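Local structure of UBX domain-containing protein 7 (Homo sapiens, 5X3P) at residues T22-K34 with L57-A69. The protein acts as a ubiquitin-binding adapter linking a subset of NEDD8-associated cullin-RING ligases to the segregase VCP/p97, which it engages through the UBX domain described here. The protein carries 1 engineered substitution. Residues are numbered along the deposited sequence; the frame is centred on the assembly and turned at random.
Engineered in segment 57-69: Met-66 (natural residue Leu).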
loop_
_atom_site.group_PDB
_atom_site.type_symbol
_atom_site.label_atom_id
_atom_site.label_comp_id
_atom_site.label_asym_id
_atom_site.label_seq_id
_atom_site.Cartn_x
_atom_site.Cartn_y
_atom_site.Cartn_z
ATOM N N THR A 22 4.796 5.630 -7.629
ATOM C CA THR A 22 3.917 6.761 -7.344
ATOM C C THR A 22 2.525 6.482 -7.887
ATOM O O THR A 22 2.385 6.095 -9.041
ATOM C CB THR A 22 4.446 8.043 -8.010
ATOM O OG1 THR A 22 5.651 8.439 -7.359
ATOM C CG2 THR A 22 3.422 9.184 -7.922
ATOM N N LEU A 23 1.495 6.688 -7.073
ATOM C CA LEU A 23 0.122 6.573 -7.562
ATOM C C LEU A 23 -0.602 7.906 -7.407
ATOM O O LEU A 23 -0.397 8.611 -6.417
ATOM C CB LEU A 23 -0.636 5.455 -6.829
ATOM C CG LEU A 23 -0.095 4.040 -7.085
ATOM C CD1 LEU A 23 -0.726 3.008 -6.158
ATOM C CD2 LEU A 23 -0.324 3.616 -8.531
ATOM N N PRO A 24 -1.462 8.260 -8.381
ATOM C CA PRO A 24 -2.253 9.491 -8.230
ATOM C C PRO A 24 -3.102 9.385 -6.963
ATOM O O PRO A 24 -3.480 8.262 -6.585
ATOM C CB PRO A 24 -3.162 9.488 -9.474
ATOM C CG PRO A 24 -2.453 8.591 -10.471
ATOM C CD PRO A 24 -1.754 7.545 -9.639
ATOM N N GLU A 25 -3.390 10.509 -6.313
ATOM C CA GLU A 25 -4.117 10.493 -5.045
ATOM C C GLU A 25 -5.503 9.891 -5.220
ATOM O O GLU A 25 -6.070 9.341 -4.265
ATOM C CB GLU A 25 -4.256 11.914 -4.496
ATOM C CG GLU A 25 -4.065 12.013 -3.007
ATOM C CD GLU A 25 -4.280 13.424 -2.478
ATOM O OE1 GLU A 25 -5.092 14.182 -3.065
ATOM O OE2 GLU A 25 -3.626 13.768 -1.469
ATOM N N GLN A 26 -6.046 10.000 -6.437
ATOM C CA GLN A 26 -7.381 9.472 -6.739
ATOM C C GLN A 26 -7.355 7.988 -7.119
ATOM O O GLN A 26 -8.399 7.383 -7.356
ATOM C CB GLN A 26 -8.058 10.292 -7.844
ATOM C CG GLN A 26 -8.344 11.746 -7.442
ATOM C CD GLN A 26 -9.123 11.853 -6.143
ATOM O OE1 GLN A 26 -8.728 12.570 -5.220
ATOM N NE2 GLN A 26 -10.240 11.148 -6.067
ATOM N N ALA A 27 -6.164 7.398 -7.182
ATOM C CA ALA A 27 -6.075 5.967 -7.410
ATOM C C ALA A 27 -6.707 5.248 -6.223
ATOM O O ALA A 27 -6.652 5.736 -5.077
ATOM C CB ALA A 27 -4.625 5.534 -7.600
ATOM N N LYS A 28 -7.324 4.101 -6.489
ATOM C CA LYS A 28 -7.956 3.318 -5.432
ATOM C C LYS A 28 -6.912 2.464 -4.738
ATOM O O LYS A 28 -5.955 2.029 -5.386
ATOM C CB LYS A 28 -9.012 2.397 -6.033
ATOM C CG LYS A 28 -10.144 3.120 -6.744
ATOM C CD LYS A 28 -10.981 2.131 -7.539
ATOM C CE LYS A 28 -12.236 2.800 -8.074
ATOM N NZ LYS A 28 -12.938 1.928 -9.057
ATOM N N LEU A 29 -7.112 2.186 -3.445
ATOM C CA LEU A 29 -6.219 1.264 -2.720
ATOM C C LEU A 29 -5.979 -0.032 -3.508
ATOM O O LEU A 29 -4.880 -0.573 -3.496
ATOM C CB LEU A 29 -6.796 0.917 -1.349
ATOM C CG LEU A 29 -6.628 1.922 -0.215
ATOM C CD1 LEU A 29 -7.129 1.300 1.096
ATOM C CD2 LEU A 29 -5.158 2.374 -0.080
ATOM N N LEU A 30 -7.009 -0.522 -4.199
ATOM C CA LEU A 30 -6.899 -1.776 -4.957
ATOM C C LEU A 30 -5.699 -1.789 -5.905
ATOM O O LEU A 30 -5.051 -2.817 -6.087
ATOM C CB LEU A 30 -8.195 -2.052 -5.734
ATOM C CG LEU A 30 -8.324 -3.403 -6.453
ATOM C CD1 LEU A 30 -7.976 -4.528 -5.505
ATOM C CD2 LEU A 30 -9.753 -3.593 -6.987
ATOM N N ALA A 31 -5.385 -0.633 -6.483
ATOM C CA ALA A 31 -4.244 -0.518 -7.385
ATOM C C ALA A 31 -2.943 -0.916 -6.686
ATOM O O ALA A 31 -2.092 -1.620 -7.257
ATOM C CB ALA A 31 -4.151 0.900 -7.941
ATOM N N LEU A 32 -2.792 -0.455 -5.448
ATOM C CA LEU A 32 -1.620 -0.793 -4.641
ATOM C C LEU A 32 -1.626 -2.275 -4.258
ATOM O O LEU A 32 -0.580 -2.941 -4.326
ATOM C CB LEU A 32 -1.599 0.063 -3.372
ATOM C CG LEU A 32 -0.502 -0.255 -2.364
ATOM C CD1 LEU A 32 0.863 -0.182 -3.070
ATOM C CD2 LEU A 32 -0.610 0.745 -1.178
ATOM N N VAL A 33 -2.795 -2.781 -3.844
ATOM C CA VAL A 33 -2.947 -4.198 -3.502
ATOM C C VAL A 33 -2.587 -5.076 -4.689
ATOM O O VAL A 33 -1.867 -6.062 -4.536
ATOM C CB VAL A 33 -4.384 -4.520 -3.026
ATOM C CG1 VAL A 33 -4.594 -6.034 -2.860
ATOM C CG2 VAL A 33 -4.662 -3.814 -1.697
ATOM N N LYS A 34 -3.085 -4.710 -5.871
ATOM C CA LYS A 34 -2.810 -5.478 -7.084
ATOM C C LYS A 34 -1.349 -5.372 -7.506
ATOM O O LYS A 34 -0.768 -6.333 -7.997
ATOM C CB LYS A 34 -3.734 -5.048 -8.239
ATOM C CG LYS A 34 -5.155 -5.647 -8.190
ATOM C CD LYS A 34 -6.068 -5.111 -9.332
ATOM C CE LYS A 34 -5.513 -5.395 -10.742
ATOM N NZ LYS A 34 -4.658 -4.292 -11.296
ATOM N N LEU A 57 -3.978 -1.287 6.161
ATOM C CA LEU A 57 -4.730 -0.980 4.948
ATOM C C LEU A 57 -5.693 -2.118 4.611
ATOM O O LEU A 57 -6.695 -1.936 3.896
ATOM C CB LEU A 57 -3.774 -0.708 3.777
ATOM C CG LEU A 57 -2.716 0.385 3.964
ATOM C CD1 LEU A 57 -1.893 0.525 2.678
ATOM C CD2 LEU A 57 -3.397 1.710 4.261
ATOM N N SER A 58 -5.411 -3.304 5.135
ATOM C CA SER A 58 -6.314 -4.415 4.890
ATOM C C SER A 58 -7.611 -4.189 5.659
ATOM O O SER A 58 -8.622 -4.811 5.358
ATOM C CB SER A 58 -5.666 -5.759 5.263
ATOM O OG SER A 58 -6.562 -6.854 5.060
ATOM N N HIS A 59 -7.591 -3.293 6.646
ATOM C CA HIS A 59 -8.823 -2.977 7.393
ATOM C C HIS A 59 -9.729 -1.997 6.626
ATOM O O HIS A 59 -10.867 -1.736 7.033
ATOM C CB HIS A 59 -8.508 -2.409 8.786
ATOM C CG HIS A 59 -7.914 -3.404 9.727
ATOM N ND1 HIS A 59 -7.682 -3.118 11.054
ATOM C CD2 HIS A 59 -7.505 -4.683 9.535
ATOM C CE1 HIS A 59 -7.162 -4.181 11.647
ATOM N NE2 HIS A 59 -7.049 -5.144 10.748
ATOM N N LEU A 60 -9.222 -1.459 5.521
ATOM C CA LEU A 60 -9.989 -0.530 4.700
ATOM C C LEU A 60 -10.546 -1.224 3.462
ATOM O O LEU A 60 -9.966 -2.199 2.959
ATOM C CB LEU A 60 -9.118 0.651 4.271
ATOM C CG LEU A 60 -8.479 1.486 5.376
ATOM C CD1 LEU A 60 -7.498 2.495 4.780
ATOM C CD2 LEU A 60 -9.545 2.210 6.192
ATOM N N ASP A 61 -11.677 -0.723 2.968
ATOM C CA ASP A 61 -12.234 -1.215 1.708
ATOM C C ASP A 61 -11.304 -0.850 0.556
ATOM O O ASP A 61 -10.921 0.319 0.404
ATOM C CB ASP A 61 -13.598 -0.573 1.472
ATOM C CG ASP A 61 -14.467 -1.389 0.556
ATOM O OD1 ASP A 61 -14.156 -1.447 -0.653
ATOM O OD2 ASP A 61 -15.461 -1.973 1.051
ATOM N N TYR A 62 -10.949 -1.831 -0.275
ATOM C CA TYR A 62 -9.967 -1.595 -1.340
ATOM C C TYR A 62 -10.510 -0.659 -2.440
ATOM O O TYR A 62 -9.758 -0.139 -3.273
ATOM C CB TYR A 62 -9.457 -2.933 -1.905
ATOM C CG TYR A 62 -8.599 -3.731 -0.913
ATOM C CD1 TYR A 62 -8.020 -3.107 0.203
ATOM C CD2 TYR A 62 -8.364 -5.100 -1.091
ATOM C CE1 TYR A 62 -7.239 -3.827 1.114
ATOM C CE2 TYR A 62 -7.565 -5.826 -0.185
ATOM C CZ TYR A 62 -7.015 -5.183 0.911
ATOM O OH TYR A 62 -6.233 -5.890 1.809
ATOM N N ASP A 63 -11.818 -0.421 -2.425
ATOM C CA ASP A 63 -12.443 0.405 -3.457
ATOM C C ASP A 63 -12.325 1.921 -3.193
ATOM O O ASP A 63 -12.668 2.741 -4.060
ATOM C CB ASP A 63 -13.914 0.005 -3.635
ATOM C CG ASP A 63 -14.423 0.284 -5.024
ATOM O OD1 ASP A 63 -13.679 0.001 -5.983
ATOM O OD2 ASP A 63 -15.561 0.798 -5.159
ATOM N N ILE A 64 -11.843 2.306 -2.010
ATOM C CA ILE A 64 -11.669 3.735 -1.720
ATOM C C ILE A 64 -10.326 4.232 -2.261
ATOM O O ILE A 64 -9.418 3.445 -2.508
ATOM C CB ILE A 64 -11.796 4.072 -0.218
ATOM C CG1 ILE A 64 -10.557 3.617 0.568
ATOM C CG2 ILE A 64 -13.077 3.460 0.353
ATOM C CD1 ILE A 64 -10.636 3.941 2.050
ATOM N N THR A 65 -10.203 5.544 -2.430
ATOM C CA THR A 65 -9.012 6.120 -3.029
ATOM C C THR A 65 -7.980 6.370 -1.961
ATOM O O THR A 65 -8.310 6.355 -0.776
ATOM C CB THR A 65 -9.313 7.472 -3.686
ATOM O OG1 THR A 65 -9.712 8.392 -2.668
ATOM C CG2 THR A 65 -10.415 7.345 -4.741
HETATM N N MSE A 66 -6.742 6.631 -2.386
HETATM C CA MSE A 66 -5.656 6.975 -1.472
HETATM C C MSE A 66 -6.048 8.170 -0.611
HETATM O O MSE A 66 -5.756 8.214 0.594
HETATM C CB MSE A 66 -4.397 7.348 -2.264
HETATM C CG MSE A 66 -4.116 6.457 -3.438
HETATM SE SE MSE A 66 -3.339 4.758 -2.866
HETATM C CE MSE A 66 -3.649 3.813 -4.528
ATOM N N GLN A 67 -6.687 9.155 -1.241
ATOM C CA GLN A 67 -7.140 10.349 -0.527
ATOM C C GLN A 67 -8.233 9.996 0.476
ATOM O O GLN A 67 -8.209 10.471 1.619
ATOM C CB GLN A 67 -7.640 11.434 -1.501
ATOM C CG GLN A 67 -8.177 12.694 -0.818
ATOM C CD GLN A 67 -8.711 13.747 -1.802
ATOM O OE1 GLN A 67 -8.256 13.842 -2.938
ATOM N NE2 GLN A 67 -9.680 14.538 -1.358
ATOM N N GLU A 68 -9.194 9.165 0.059
ATOM C CA GLU A 68 -10.249 8.730 0.985
ATOM C C GLU A 68 -9.668 7.896 2.137
ATOM O O GLU A 68 -10.160 7.944 3.267
ATOM C CB GLU A 68 -11.343 7.955 0.237
ATOM C CG GLU A 68 -12.345 8.852 -0.504
ATOM C CD GLU A 68 -13.023 8.120 -1.635
ATOM O OE1 GLU A 68 -12.563 7.004 -1.955
ATOM O OE2 GLU A 68 -14.003 8.650 -2.212
ATOM N N ALA A 69 -8.610 7.145 1.848
ATOM C CA ALA A 69 -7.937 6.330 2.873
ATOM C C ALA A 69 -7.155 7.206 3.854
ATOM O O ALA A 69 -6.757 6.753 4.934
ATOM C CB ALA A 69 -7.028 5.307 2.219
#
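Leu-29 and the engineered selenomethionine Met-66 fill the tight part of this contact, between the start of helix 29-38 and the segment 57-69. The CD1 branch of Leu-29 reaches Leu-60 CB at 3.8 Å and also meets Ile-64 and Ala-69, while its CD2 touches Met-66 SE at 4.1 Å. A bend at chi2 (-77°) brings the CE methyl of Met-66 against Leu-23 and Ala-27, and CE comes within 3.4 Å of Leu-23 CD1, closer than ordinary van der Waals packing. Two backbone bonds frame this cluster: Met-66 N donates to Ala-27 O at 2.8 Å, nearly in line with the carbonyl, and Leu-29 N to Ile-64 O at the same 2.8 Å. They flank the single beta bridge that pairs Lys-28 with Thr-65. Farther along, Leu-30 N binds Tyr-62 O, on a lone pair in the carbonyl plane, so the amides of Leu-29 and Leu-30 at the helix start are both taken up by the turn 61-64. Val-33 CG2 sits over the centre of the Tyr-62 ring, 3.6 Å from its centroid, a CH-pi contact, while Tyr-62 OH is hydrogen-bonded to Asn-43 OD1. At the other end Gln-67 N donates to Glu-25 O, and Thr-65 and Glu-68 close a capping box over the start of the short helix 66-69.

The solvent side is looser. Lys-28, extended beyond CG, runs alongside Asp-63 and makes a long salt bridge, NZ to OD1 at 3.7 Å; Gln-67 CB lies against Glu-25 CG at 3.9 Å. In this ubiquitin-like beta-grasp fold the contact joins the link between strand 18-24 and helix 29-38 to the turn-rich segment 57-69, which follows strand 55-56, with Leu-32 packed on Leu-9, Leu-11 and Leu-48 of strands 6-12 and 46-50.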